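Local coordinates for protein type II restriction enzyme AgeI (Thalassobius gelatinovorus, PDB 5DWA) that recognises the double-stranded sequence 5'-ACCGGT-3' and cuts each strand after the first A, dimerising from a monomer to cleave DNA, at residues A[92-97]-A[117-122]; A[138-143]-A[166-171]. All coordinates share one frame; numbering follows the deposited sequence.

Interaction 1 (A[92-97]-A[117-122]); sequences SGEAFE and ALFKGQ. With nucleotides of chain D; nucleotides of chain C.
Phe-119 brings the outer end of its ring into the fork between Glu-94 and Glu-97, one turn apart on helix 84-109. CE1 is the hub. Glu-97 OE2 comes in at the edge of the Phe-119 ring, near its plane, 3.6 Å from CE1, while Glu-94 CB approaches Phe-119 CE1 obliquely at 3.7 Å. CZ of Phe-119 reaches further in and rests against the helix backbone, 3.7 Å from Glu-94 O. The carboxylate planes of Glu-94 and Glu-97 are turned 42° and 61° from the ring. Phe-119 CG lies beside its own backbone N (chi1 -69°), and from there the ring swings back toward the helix, with Ala-117 CB above one face near the rim. Water 1 bridges Glu-97 OE1 and Leu-118 O, at 2.7 Å and 2.8 Å.

That is the close-packed part. Beyond Phe-119 the loop leaves the helix: Lys-120 and Gly-121 are exposed, and the lysine extends toward a guanine base of chain D. Glu-94 OE1 forms a salt bridge with Arg-44, which also makes a cation-pi contact with Phe-119. With an alanine here instead of Glu-94, Arg-44 would probably lose its salt-bridge partner and the Phe-119 ring the cover that CG and the carboxylate give CD1 and CE1.

In the fold, the contact pins the loop between strand 113-117 and helix 123-130 against the middle of helix 84-109; Leu-118 packs on helix 123-130 and on Met-144 of strand 143-148, and Trp-67 of helix 63-78 touches Ser-92 and Ala-95.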
ATOM      1  N   SER A  92       8.210  10.799  -4.609  1.00 11.36           N
ATOM      2  CA  SER A  92       8.572  11.284  -3.275  1.00 11.10           C
ATOM      3  C   SER A  92       9.152  10.205  -2.355  1.00 12.77           C
ATOM      4  O   SER A  92       9.956  10.510  -1.486  1.00 13.97           O
ATOM      5  CB  SER A  92       7.359  11.953  -2.610  1.00 11.62           C
ATOM      6  OG  SER A  92       6.339  11.014  -2.298  1.00 12.13           O
ATOM      7  N   GLY A  93       8.757   8.954  -2.555  1.00 13.19           N
ATOM      8  CA  GLY A  93       9.304   7.856  -1.773  1.00 14.21           C
ATOM      9  C   GLY A  93      10.789   7.727  -2.024  1.00 14.25           C
ATOM     10  O   GLY A  93      11.599   7.714  -1.096  1.00 14.79           O
ATOM     11  N   GLU A  94      11.152   7.661  -3.301  1.00 13.50           N
ATOM     12  CA  GLU A  94      12.561   7.603  -3.657  1.00 12.40           C
ATOM     13  C   GLU A  94      13.285   8.898  -3.291  1.00 13.10           C
ATOM     14  O   GLU A  94      14.483   8.889  -2.993  1.00 12.33           O
ATOM     15  CB  GLU A  94      12.719   7.296  -5.147  1.00 13.49           C
ATOM     16  CG  GLU A  94      12.209   5.900  -5.494  1.00 16.11           C
ATOM     17  CD  GLU A  94      12.603   5.429  -6.880  1.00 18.90           C
ATOM     18  OE1 GLU A  94      12.951   6.278  -7.723  1.00 18.78           O
ATOM     19  OE2 GLU A  94      12.577   4.195  -7.113  1.00 22.46           O
ATOM     20  N   ALA A  95      12.570  10.016  -3.287  1.00 12.82           N
ATOM     21  CA  ALA A  95      13.203  11.275  -2.912  1.00 11.23           C
ATOM     22  C   ALA A  95      13.679  11.256  -1.462  1.00 11.56           C
ATOM     23  O   ALA A  95      14.709  11.840  -1.147  1.00 12.24           O
ATOM     24  CB  ALA A  95      12.253  12.440  -3.136  1.00 11.79           C
ATOM     25  N   PHE A  96      12.941  10.601  -0.568  1.00 11.84           N
ATOM     26  CA  PHE A  96      13.376  10.558   0.825  1.00 11.76           C
ATOM     27  C   PHE A  96      14.655   9.709   0.959  1.00 11.65           C
ATOM     28  O   PHE A  96      15.563  10.049   1.724  1.00 12.06           O
ATOM     29  CB  PHE A  96      12.241  10.037   1.717  1.00 12.45           C
ATOM     30  CG  PHE A  96      12.585   9.996   3.179  1.00 12.09           C
ATOM     31  CD1 PHE A  96      13.222  11.057   3.799  1.00 13.19           C
ATOM     32  CD2 PHE A  96      12.248   8.888   3.936  1.00 12.84           C
ATOM     33  CE1 PHE A  96      13.524  11.005   5.155  1.00 13.32           C
ATOM     34  CE2 PHE A  96      12.550   8.822   5.290  1.00 12.85           C
ATOM     35  CZ  PHE A  96      13.190   9.881   5.901  1.00 13.72           C
ATOM     36  N   GLU A  97      14.734   8.614   0.204  1.00 11.28           N
ATOM     37  CA  GLU A  97      15.986   7.848   0.118  1.00 11.89           C
ATOM     38  C   GLU A  97      17.151   8.732  -0.345  1.00 12.63           C
ATOM     39  O   GLU A  97      18.229   8.712   0.256  1.00 12.77           O
ATOM     40  CB  GLU A  97      15.841   6.675  -0.837  1.00 12.41           C
ATOM     41  CG  GLU A  97      14.721   5.715  -0.462  1.00 14.57           C
ATOM     42  CD  GLU A  97      14.598   4.622  -1.498  1.00 18.88           C
ATOM     43  OE1 GLU A  97      15.511   3.779  -1.571  1.00 20.00           O
ATOM     44  OE2 GLU A  97      13.618   4.630  -2.267  1.00 22.25           O
ATOM     45  N   ALA A 117      21.302   4.114  -1.658  1.00 12.66           N
ATOM     46  CA  ALA A 117      19.894   3.867  -2.006  1.00 12.99           C
ATOM     47  C   ALA A 117      19.812   2.727  -3.010  1.00 13.46           C
ATOM     48  O   ALA A 117      20.573   2.690  -3.981  1.00 14.68           O
ATOM     49  CB  ALA A 117      19.239   5.128  -2.561  1.00 13.42           C
ATOM     50  N   LEU A 118      18.907   1.783  -2.764  1.00 12.12           N
ATOM     51  CA  LEU A 118      18.837   0.596  -3.612  1.00 13.58           C
ATOM     52  C   LEU A 118      17.826   0.824  -4.733  1.00 16.01           C
ATOM     53  O   LEU A 118      16.714   0.299  -4.724  1.00 17.32           O
ATOM     54  CB  LEU A 118      18.496  -0.646  -2.783  1.00 14.12           C
ATOM     55  CG  LEU A 118      19.529  -0.975  -1.701  1.00 14.39           C
ATOM     56  CD1 LEU A 118      19.112  -2.195  -0.897  1.00 14.54           C
ATOM     57  CD2 LEU A 118      20.894  -1.194  -2.343  1.00 14.46           C
ATOM     58  N   PHE A 119      18.229   1.632  -5.704  1.00 17.25           N
ATOM     59  CA  PHE A 119      17.361   1.942  -6.829  1.00 19.29           C
ATOM     60  C   PHE A 119      17.460   0.841  -7.872  1.00 21.98           C
ATOM     61  O   PHE A 119      18.158  -0.150  -7.669  1.00 21.06           O
ATOM     62  CB  PHE A 119      17.729   3.306  -7.412  1.00 18.77           C
ATOM     63  CG  PHE A 119      17.385   4.446  -6.504  1.00 19.60           C
ATOM     64  CD1 PHE A 119      16.229   4.405  -5.735  1.00 19.92           C
ATOM     65  CD2 PHE A 119      18.202   5.560  -6.414  1.00 19.53           C
ATOM     66  CE1 PHE A 119      15.899   5.450  -4.892  1.00 20.74           C
ATOM     67  CE2 PHE A 119      17.874   6.614  -5.570  1.00 20.72           C
ATOM     68  CZ  PHE A 119      16.724   6.559  -4.813  1.00 21.35           C
ATOM     69  N   LYS A 120      16.760   1.016  -8.986  1.00 26.15           N
ATOM     70  CA  LYS A 120      16.615  -0.060  -9.961  1.00 29.39           C
ATOM     71  C   LYS A 120      17.948  -0.663 -10.400  1.00 28.17           C
ATOM     72  O   LYS A 120      18.855   0.049 -10.836  1.00 29.01           O
ATOM     73  CB  LYS A 120      15.855   0.452 -11.176  1.00 32.84           C
ATOM     74  CG  LYS A 120      14.891  -0.555 -11.741  1.00 36.56           C
ATOM     75  CD  LYS A 120      13.632   0.138 -12.183  1.00 38.85           C
ATOM     76  CE  LYS A 120      12.643  -0.852 -12.734  1.00 40.06           C
ATOM     77  NZ  LYS A 120      11.260  -0.347 -12.558  1.00 40.91           N
ATOM     78  N   GLY A 121      18.063  -1.979 -10.267  1.00 26.51           N
ATOM     79  CA  GLY A 121      19.254  -2.676 -10.715  1.00 25.62           C
ATOM     80  C   GLY A 121      20.248  -2.974  -9.608  1.00 24.99           C
ATOM     81  O   GLY A 121      21.165  -3.773  -9.791  1.00 26.51           O
ATOM     82  N   GLN A 122      20.064  -2.343  -8.454  1.00 22.12           N
ATOM     83  CA  GLN A 122      21.017  -2.475  -7.355  1.00 20.44           C
ATOM     84  C   GLN A 122      20.598  -3.481  -6.288  1.00 19.53           C
ATOM     85  O   GLN A 122      21.432  -3.944  -5.507  1.00 18.89           O
ATOM     86  CB  GLN A 122      21.235  -1.121  -6.680  1.00 20.74           C
ATOM     87  CG  GLN A 122      21.958  -0.101  -7.514  1.00 21.97           C
ATOM     88  CD  GLN A 122      22.002   1.239  -6.820  1.00 25.16           C
ATOM     89  OE1 GLN A 122      22.826   1.463  -5.932  1.00 28.49           O
ATOM     90  NE2 GLN A 122      21.104   2.134  -7.204  1.00 24.24           N
TER
ATOM     91  P    DG D  11      11.746   9.279 -13.504  1.00 15.70           P
ATOM     92  OP1  DG D  11      11.277  10.168 -12.414  1.00 16.24           O
ATOM     93  OP2  DG D  11      12.244   9.902 -14.768  1.00 17.92           O
ATOM     94  O5'  DG D  11      12.897   8.337 -12.967  1.00 16.52           O
ATOM     95  C5'  DG D  11      12.750   7.632 -11.749  1.00 17.46           C
ATOM     96  C4'  DG D  11      13.238   6.207 -11.905  1.00 20.07           C
ATOM     97  O4'  DG D  11      12.236   5.437 -12.621  1.00 19.87           O
ATOM     98  C3'  DG D  11      14.534   6.051 -12.701  1.00 22.36           C
ATOM     99  O3'  DG D  11      15.311   4.988 -12.156  1.00 26.17           O
ATOM    100  C2'  DG D  11      14.032   5.712 -14.105  1.00 20.73           C
ATOM    101  C1'  DG D  11      12.811   4.866 -13.787  1.00 20.08           C
ATOM    102  N9   DG D  11      11.792   4.876 -14.835  1.00 21.30           N
ATOM    103  C8   DG D  11      11.538   5.876 -15.744  1.00 22.69           C
ATOM    104  N7   DG D  11      10.542   5.606 -16.545  1.00 22.64           N
ATOM    105  C5   DG D  11      10.107   4.353 -16.134  1.00 23.06           C
ATOM    106  C6   DG D  11       9.051   3.539 -16.624  1.00 24.37           C
ATOM    107  O6   DG D  11       8.265   3.772 -17.552  1.00 26.42           O
ATOM    108  N1   DG D  11       8.952   2.348 -15.921  1.00 23.90           N
ATOM    109  C2   DG D  11       9.761   1.982 -14.879  1.00 23.15           C
ATOM    110  N2   DG D  11       9.514   0.793 -14.337  1.00 23.16           N
ATOM    111  N3   DG D  11      10.751   2.728 -14.406  1.00 22.27           N
ATOM    112  C4   DG D  11      10.866   3.895 -15.081  1.00 22.01           C
TER
ATOM    113  P    DC C   6       6.337   5.459   0.270  1.00 23.56           P
ATOM    114  OP1  DC C   6       7.330   6.213   1.016  1.00 23.86           O
ATOM    115  OP2  DC C   6       5.773   4.187   0.755  1.00 27.58           O
ATOM    116  O5'  DC C   6       5.116   6.457   0.021  1.00 17.38           O
ATOM    117  C5'  DC C   6       5.355   7.692  -0.585  1.00 15.04           C
ATOM    118  C4'  DC C   6       4.037   8.380  -0.844  1.00 12.75           C
ATOM    119  O4'  DC C   6       3.207   7.549  -1.683  1.00 13.05           O
ATOM    120  C3'  DC C   6       3.213   8.705   0.390  1.00 11.36           C
ATOM    121  O3'  DC C   6       2.638   9.964   0.197  1.00 11.16           O
ATOM    122  C2'  DC C   6       2.145   7.602   0.411  1.00 11.86           C
ATOM    123  C1'  DC C   6       1.949   7.322  -1.073  1.00 13.01           C
ATOM    124  N1   DC C   6       1.586   5.925  -1.380  1.00 12.67           N
ATOM    125  C2   DC C   6       0.430   5.633  -2.113  1.00 13.16           C
ATOM    126  O2   DC C   6      -0.326   6.548  -2.460  1.00 13.75           O
ATOM    127  N3   DC C   6       0.155   4.339  -2.405  1.00 13.80           N
ATOM    128  C4   DC C   6       0.992   3.377  -2.028  1.00 14.24           C
ATOM    129  N4   DC C   6       0.674   2.118  -2.333  1.00 14.75           N
ATOM    130  C5   DC C   6       2.185   3.660  -1.314  1.00 13.79           C
ATOM    131  C6   DC C   6       2.445   4.930  -1.019  1.00 12.89           C
TER
HETATM  132  O   HOH W   1      14.840   1.831  -3.319  1.00 22.57           O

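Interaction 2 (A[138-143]-A[166-171]); sequences SRKVDV and HAKVSL. With nucleotides of chain C.
Asp-142 OD2 takes the backbone N-H of Ala-167 at 2.7 Å, a direct hydrogen bond across this contact. It uses the anti lone pair, the one turned away from the other carboxylate oxygen, and the bond bends to 155° at the hydrogen. Water 4 hydrogen-bonds the same OD2.

Nonpolar packing centres on His-166. Val-141 CG2 sits over one face of the imidazole in a CH-pi contact, 4.2 Å from the ring centroid, while Lys-140 O lies at the ring's edge. With chi1 at 61°, CG1 sits between the backbone N and the carbonyl carbon, which puts CG2 anti to N and over the ring. Phe-234 meets the imidazole edge-to-face.

The charged and water-mediated contacts gather at the DNA backbone. Lys-140 and Lys-168 cross at about a right angle, with their NZ atoms 3.5 Å apart, but both serve an anionic site. Lys-140 NZ donates to OP1 of DC5 of chain C in a short 2.5 Å bond. Asp-178 holds Lys-168 by a salt bridge and His-166 ND1 by a hydrogen bond. Water 3 accepts from both lysines and lies 2.8 Å from OP2 of DC6 of chain C. Further along, Ser-170 OG donates to OP2 of DG7 of chain C at 2.6 Å.

Asp-142 enters one strand, at a classic beta bulge with Val-143 opposite Ile-165, and Lys-168 lies on the next, with His-166 where the signature's acid would be and Asp-178 nearby; Asp-142 and Lys-168 probably belong to a variant PD-(D/E)XK nuclease site.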
ATOM      1  N   SER A 138      11.818 -10.255   1.593  0.63 17.06           N
ATOM      2  CA  SER A 138      13.096  -9.592   1.872  0.63 16.60           C
ATOM      3  C   SER A 138      13.402  -8.381   0.981  0.63 16.28           C
ATOM      4  O   SER A 138      14.261  -7.569   1.319  0.63 16.99           O
ATOM      5  CB  SER A 138      14.245 -10.601   1.761  0.63 17.10           C
ATOM      6  OG  SER A 138      14.416 -11.029   0.423  0.63 16.37           O
ATOM      7  N   ARG A 139      12.703  -8.239  -0.140  0.63 16.30           N
ATOM      8  CA  ARG A 139      12.957  -7.110  -1.039  0.63 17.82           C
ATOM      9  C   ARG A 139      12.582  -5.752  -0.454  0.63 16.89           C
ATOM     10  O   ARG A 139      13.055  -4.716  -0.931  0.63 17.74           O
ATOM     11  CB  ARG A 139      12.210  -7.296  -2.362  0.63 21.05           C
ATOM     12  CG  ARG A 139      12.588  -8.563  -3.111  0.63 25.99           C
ATOM     13  CD  ARG A 139      12.450  -8.381  -4.617  0.63 30.39           C
ATOM     14  NE  ARG A 139      13.744  -8.392  -5.296  0.63 34.05           N
ATOM     15  CZ  ARG A 139      14.215  -7.386  -6.027  0.63 35.58           C
ATOM     16  NH1 ARG A 139      13.500  -6.282  -6.187  0.63 36.96           N
ATOM     17  NH2 ARG A 139      15.399  -7.487  -6.610  0.63 36.09           N
ATOM     18  N   LYS A 140      11.741  -5.753   0.576  1.00 15.57           N
ATOM     19  CA  LYS A 140      11.257  -4.490   1.146  1.00 15.75           C
ATOM     20  C   LYS A 140      12.279  -3.907   2.115  1.00 15.95           C
ATOM     21  O   LYS A 140      12.107  -3.938   3.342  1.00 16.78           O
ATOM     22  CB  LYS A 140       9.896  -4.678   1.836  1.00 17.14           C
ATOM     23  CG  LYS A 140       9.222  -3.388   2.321  1.00 19.12           C
ATOM     24  CD  LYS A 140       9.108  -2.325   1.223  1.00 21.36           C
ATOM     25  CE  LYS A 140       8.034  -1.287   1.588  1.00 22.33           C
ATOM     26  NZ  LYS A 140       8.111  -0.061   0.750  1.00 24.79           N
ATOM     27  N   VAL A 141      13.360  -3.393   1.536  1.00 16.40           N
ATOM     28  CA  VAL A 141      14.368  -2.623   2.256  1.00 16.11           C
ATOM     29  C   VAL A 141      14.904  -1.625   1.242  1.00 14.46           C
ATOM     30  O   VAL A 141      14.999  -1.946   0.057  1.00 15.43           O
ATOM     31  CB  VAL A 141      15.470  -3.526   2.852  1.00 18.80           C
ATOM     32  CG1 VAL A 141      16.219  -4.281   1.765  1.00 18.78           C
ATOM     33  CG2 VAL A 141      16.415  -2.714   3.720  1.00 18.83           C
ATOM     34  N   ASP A 142      15.222  -0.414   1.685  1.00 12.26           N
ATOM     35  CA  ASP A 142      15.413   0.689   0.743  1.00 11.43           C
ATOM     36  C   ASP A 142      16.846   1.177   0.562  1.00 11.99           C
ATOM     37  O   ASP A 142      17.266   1.457  -0.554  1.00 13.87           O
ATOM     38  CB  ASP A 142      14.520   1.854   1.178  1.00 12.16           C
ATOM     39  CG  ASP A 142      13.088   1.423   1.362  1.00 15.02           C
ATOM     40  OD1 ASP A 142      12.547   0.794   0.431  1.00 17.62           O
ATOM     41  OD2 ASP A 142      12.520   1.670   2.441  1.00 16.43           O
ATOM     42  N   VAL A 143      17.573   1.311   1.658  1.00 11.14           N
ATOM     43  CA  VAL A 143      18.913   1.876   1.608  1.00 11.44           C
ATOM     44  C   VAL A 143      19.851   0.919   2.343  1.00 11.11           C
ATOM     45  O   VAL A 143      19.560   0.488   3.457  1.00 13.55           O
ATOM     46  CB  VAL A 143      18.956   3.285   2.244  1.00 13.91           C
ATOM     47  CG1 VAL A 143      20.357   3.862   2.198  1.00 13.33           C
ATOM     48  CG2 VAL A 143      17.928   4.236   1.599  1.00 14.26           C
ATOM     49  N   HIS A 166      14.701   0.917   6.238  1.00 12.06           N
ATOM     50  CA  HIS A 166      13.356   0.995   5.710  1.00 11.62           C
ATOM     51  C   HIS A 166      12.955   2.446   5.794  1.00 12.64           C
ATOM     52  O   HIS A 166      12.737   2.959   6.894  1.00 13.77           O
ATOM     53  CB  HIS A 166      12.434   0.103   6.529  1.00 12.92           C
ATOM     54  CG  HIS A 166      12.946  -1.290   6.639  1.00 12.95           C
ATOM     55  ND1 HIS A 166      12.579  -2.284   5.759  1.00 14.97           N
ATOM     56  CD2 HIS A 166      13.854  -1.846   7.480  1.00 13.24           C
ATOM     57  CE1 HIS A 166      13.221  -3.397   6.067  1.00 13.87           C
ATOM     58  NE2 HIS A 166      14.010  -3.155   7.099  1.00 12.53           N
ATOM     59  N   ALA A 167      12.908   3.113   4.643  1.00 13.51           N
ATOM     60  CA  ALA A 167      12.678   4.548   4.587  1.00 14.15           C
ATOM     61  C   ALA A 167      11.239   4.792   4.179  1.00 16.35           C
ATOM     62  O   ALA A 167      10.791   4.287   3.152  1.00 19.13           O
ATOM     63  CB  ALA A 167      13.633   5.212   3.604  1.00 14.10           C
ATOM     64  N   LYS A 168      10.499   5.516   5.008  1.00 15.95           N
ATOM     65  CA  LYS A 168       9.100   5.784   4.703  1.00 15.51           C
ATOM     66  C   LYS A 168       8.780   7.218   5.042  1.00 14.65           C
ATOM     67  O   LYS A 168       9.002   7.651   6.166  1.00 15.34           O
ATOM     68  CB  LYS A 168       8.154   4.865   5.488  1.00 17.08           C
ATOM     69  CG  LYS A 168       8.582   3.414   5.559  1.00 17.92           C
ATOM     70  CD  LYS A 168       7.427   2.529   5.962  1.00 20.01           C
ATOM     71  CE  LYS A 168       6.505   2.249   4.782  1.00 19.96           C
ATOM     72  NZ  LYS A 168       7.154   1.374   3.762  1.00 20.56           N
ATOM     73  N   VAL A 169       8.260   7.958   4.080  1.00 13.43           N
ATOM     74  CA  VAL A 169       7.754   9.287   4.394  1.00 13.58           C
ATOM     75  C   VAL A 169       6.630   9.184   5.423  1.00 12.48           C
ATOM     76  O   VAL A 169       6.609   9.915   6.412  1.00 13.85           O
ATOM     77  CB  VAL A 169       7.241   9.999   3.148  1.00 13.95           C
ATOM     78  CG1 VAL A 169       6.419  11.242   3.531  1.00 14.12           C
ATOM     79  CG2 VAL A 169       8.403  10.353   2.226  1.00 15.72           C
ATOM     80  N   SER A 170       5.730   8.236   5.194  1.00 11.85           N
ATOM     81  CA  SER A 170       4.560   8.057   6.042  1.00 11.48           C
ATOM     82  C   SER A 170       4.376   6.579   6.297  1.00 12.57           C
ATOM     83  O   SER A 170       4.717   5.756   5.456  1.00 12.70           O
ATOM     84  CB  SER A 170       3.310   8.656   5.386  1.00 11.79           C
ATOM     85  OG  SER A 170       3.147   8.185   4.054  1.00 11.98           O
ATOM     86  N   LEU A 171       3.815   6.243   7.455  1.00 14.34           N
ATOM     87  CA  LEU A 171       3.746   4.849   7.877  1.00 14.67           C
ATOM     88  C   LEU A 171       2.464   4.157   7.427  1.00 15.26           C
ATOM     89  O   LEU A 171       2.526   3.058   6.870  1.00 16.14           O
ATOM     90  CB  LEU A 171       3.896   4.758   9.395  1.00 14.65           C
ATOM     91  CG  LEU A 171       5.221   5.284   9.949  1.00 15.03           C
ATOM     92  CD1 LEU A 171       5.292   5.085  11.461  1.00 17.81           C
ATOM     93  CD2 LEU A 171       6.418   4.610   9.253  1.00 16.21           C
TER
ATOM     94  P    DC C   5       7.016  -0.027  -2.203  1.00 26.93           P
ATOM     95  OP1  DC C   5       8.339  -0.521  -1.746  1.00 27.58           O
ATOM     96  OP2  DC C   5       5.780  -0.682  -1.726  1.00 30.66           O
ATOM     97  O5'  DC C   5       6.929   1.532  -1.879  1.00 23.77           O
ATOM     98  C5'  DC C   5       7.976   2.398  -2.280  1.00 22.20           C
ATOM     99  C4'  DC C   5       7.408   3.656  -2.902  1.00 19.26           C
ATOM    100  O4'  DC C   5       6.781   3.324  -4.145  1.00 17.98           O
ATOM    101  C3'  DC C   5       6.326   4.316  -2.070  1.00 19.37           C
ATOM    102  O3'  DC C   5       6.938   5.241  -1.203  1.00 20.77           O
ATOM    103  C2'  DC C   5       5.448   5.015  -3.124  1.00 18.12           C
ATOM    104  C1'  DC C   5       5.722   4.226  -4.414  1.00 17.24           C
ATOM    105  N1   DC C   5       4.559   3.424  -4.924  1.00 17.17           N
ATOM    106  C2   DC C   5       3.972   3.752  -6.152  1.00 16.41           C
ATOM    107  O2   DC C   5       4.420   4.706  -6.789  1.00 15.82           O
ATOM    108  N3   DC C   5       2.936   3.009  -6.614  1.00 17.82           N
ATOM    109  C4   DC C   5       2.482   1.973  -5.891  1.00 18.47           C
ATOM    110  N4   DC C   5       1.462   1.266  -6.386  1.00 20.02           N
ATOM    111  C5   DC C   5       3.072   1.616  -4.644  1.00 18.89           C
ATOM    112  C6   DC C   5       4.091   2.357  -4.199  1.00 18.69           C
ATOM    113  P    DC C   6       6.337   5.459   0.270  1.00 23.56           P
ATOM    114  OP1  DC C   6       7.330   6.213   1.016  1.00 23.86           O
ATOM    115  OP2  DC C   6       5.773   4.187   0.755  1.00 27.58           O
ATOM    116  O5'  DC C   6       5.116   6.457   0.021  1.00 17.38           O
ATOM    117  C5'  DC C   6       5.355   7.692  -0.585  1.00 15.04           C
ATOM    118  C4'  DC C   6       4.037   8.380  -0.844  1.00 12.75           C
ATOM    119  O4'  DC C   6       3.207   7.549  -1.683  1.00 13.05           O
ATOM    120  C3'  DC C   6       3.213   8.705   0.390  1.00 11.36           C
ATOM    121  O3'  DC C   6       2.638   9.964   0.197  1.00 11.16           O
ATOM    122  C2'  DC C   6       2.145   7.602   0.411  1.00 11.86           C
ATOM    123  C1'  DC C   6       1.949   7.322  -1.073  1.00 13.01           C
ATOM    124  N1   DC C   6       1.586   5.925  -1.380  1.00 12.67           N
ATOM    125  C2   DC C   6       0.430   5.633  -2.113  1.00 13.16           C
ATOM    126  O2   DC C   6      -0.326   6.548  -2.460  1.00 13.75           O
ATOM    127  N3   DC C   6       0.155   4.339  -2.405  1.00 13.80           N
ATOM    128  C4   DC C   6       0.992   3.377  -2.028  1.00 14.24           C
ATOM    129  N4   DC C   6       0.674   2.118  -2.333  1.00 14.75           N
ATOM    130  C5   DC C   6       2.185   3.660  -1.314  1.00 13.79           C
ATOM    131  C6   DC C   6       2.445   4.930  -1.019  1.00 12.89           C
ATOM    132  P    DG C   7       2.356  10.954   1.425  1.00 11.17           P
ATOM    133  OP1  DG C   7       3.030  12.230   1.107  1.00 11.29           O
ATOM    134  OP2  DG C   7       2.593  10.293   2.717  1.00 12.73           O
ATOM    135  O5'  DG C   7       0.782  11.201   1.333  1.00 12.07           O
ATOM    136  C5'  DG C   7       0.195  11.702   0.155  1.00 10.92           C
ATOM    137  C4'  DG C   7      -1.319  11.632   0.281  1.00 11.08           C
ATOM    138  O4'  DG C   7      -1.758  10.260   0.119  1.00 12.00           O
ATOM    139  C3'  DG C   7      -1.862  12.069   1.633  1.00 11.27           C
ATOM    140  O3'  DG C   7      -3.121  12.645   1.436  1.00 12.38           O
ATOM    141  C2'  DG C   7      -1.973  10.745   2.399  1.00 11.93           C
ATOM    142  C1'  DG C   7      -2.427   9.807   1.297  1.00 12.14           C
ATOM    143  N9   DG C   7      -2.015   8.430   1.480  1.00 11.71           N
ATOM    144  C8   DG C   7      -1.143   7.930   2.421  1.00 11.87           C
ATOM    145  N7   DG C   7      -0.916   6.654   2.276  1.00 10.99           N
ATOM    146  C5   DG C   7      -1.651   6.300   1.155  1.00 10.61           C
ATOM    147  C6   DG C   7      -1.792   5.051   0.510  1.00 11.73           C
ATOM    148  O6   DG C   7      -1.259   3.972   0.803  1.00 12.86           O
ATOM    149  N1   DG C   7      -2.627   5.131  -0.593  1.00 11.96           N
ATOM    150  C2   DG C   7      -3.256   6.273  -1.023  1.00 11.81           C
ATOM    151  N2   DG C   7      -4.020   6.153  -2.111  1.00 13.02           N
ATOM    152  N3   DG C   7      -3.137   7.446  -0.426  1.00 11.65           N
ATOM    153  C4   DG C   7      -2.322   7.387   0.649  1.00 11.51           C
TER
HETATM  154  O   HOH W   2       8.571   3.071   1.879  1.00 19.66           O
HETATM  155  O   HOH W   3       5.854   1.446   1.387  1.00 28.26           O
HETATM  156  O   HOH W   4      10.030   0.952   3.152  1.00 28.44           O

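Overall arrangement
From the N terminus, the chain forms a small hairpin and three helices before helix 84-109, where the first segment lies, then runs through strand 113-117 into the loop that interaction 1 folds back on that helix. This closes a loop of 19 intervening residues. Helix 123-130 follows before interaction 2 opens; its two segments enclose the hairpin of strands 143-148 and 159-168. The contacts therefore run in series, neither nesting nor crossing, yet their centres lie only about 9 Å apart. Leu-118 N probably hydrogen-bonds Asp-142 O, and Phe-96 packs on Val-169 and on the backbone of Lys-168. Helix 84-109, the edge strand's exit loop and the central sheet are thus tied together beside the DNA.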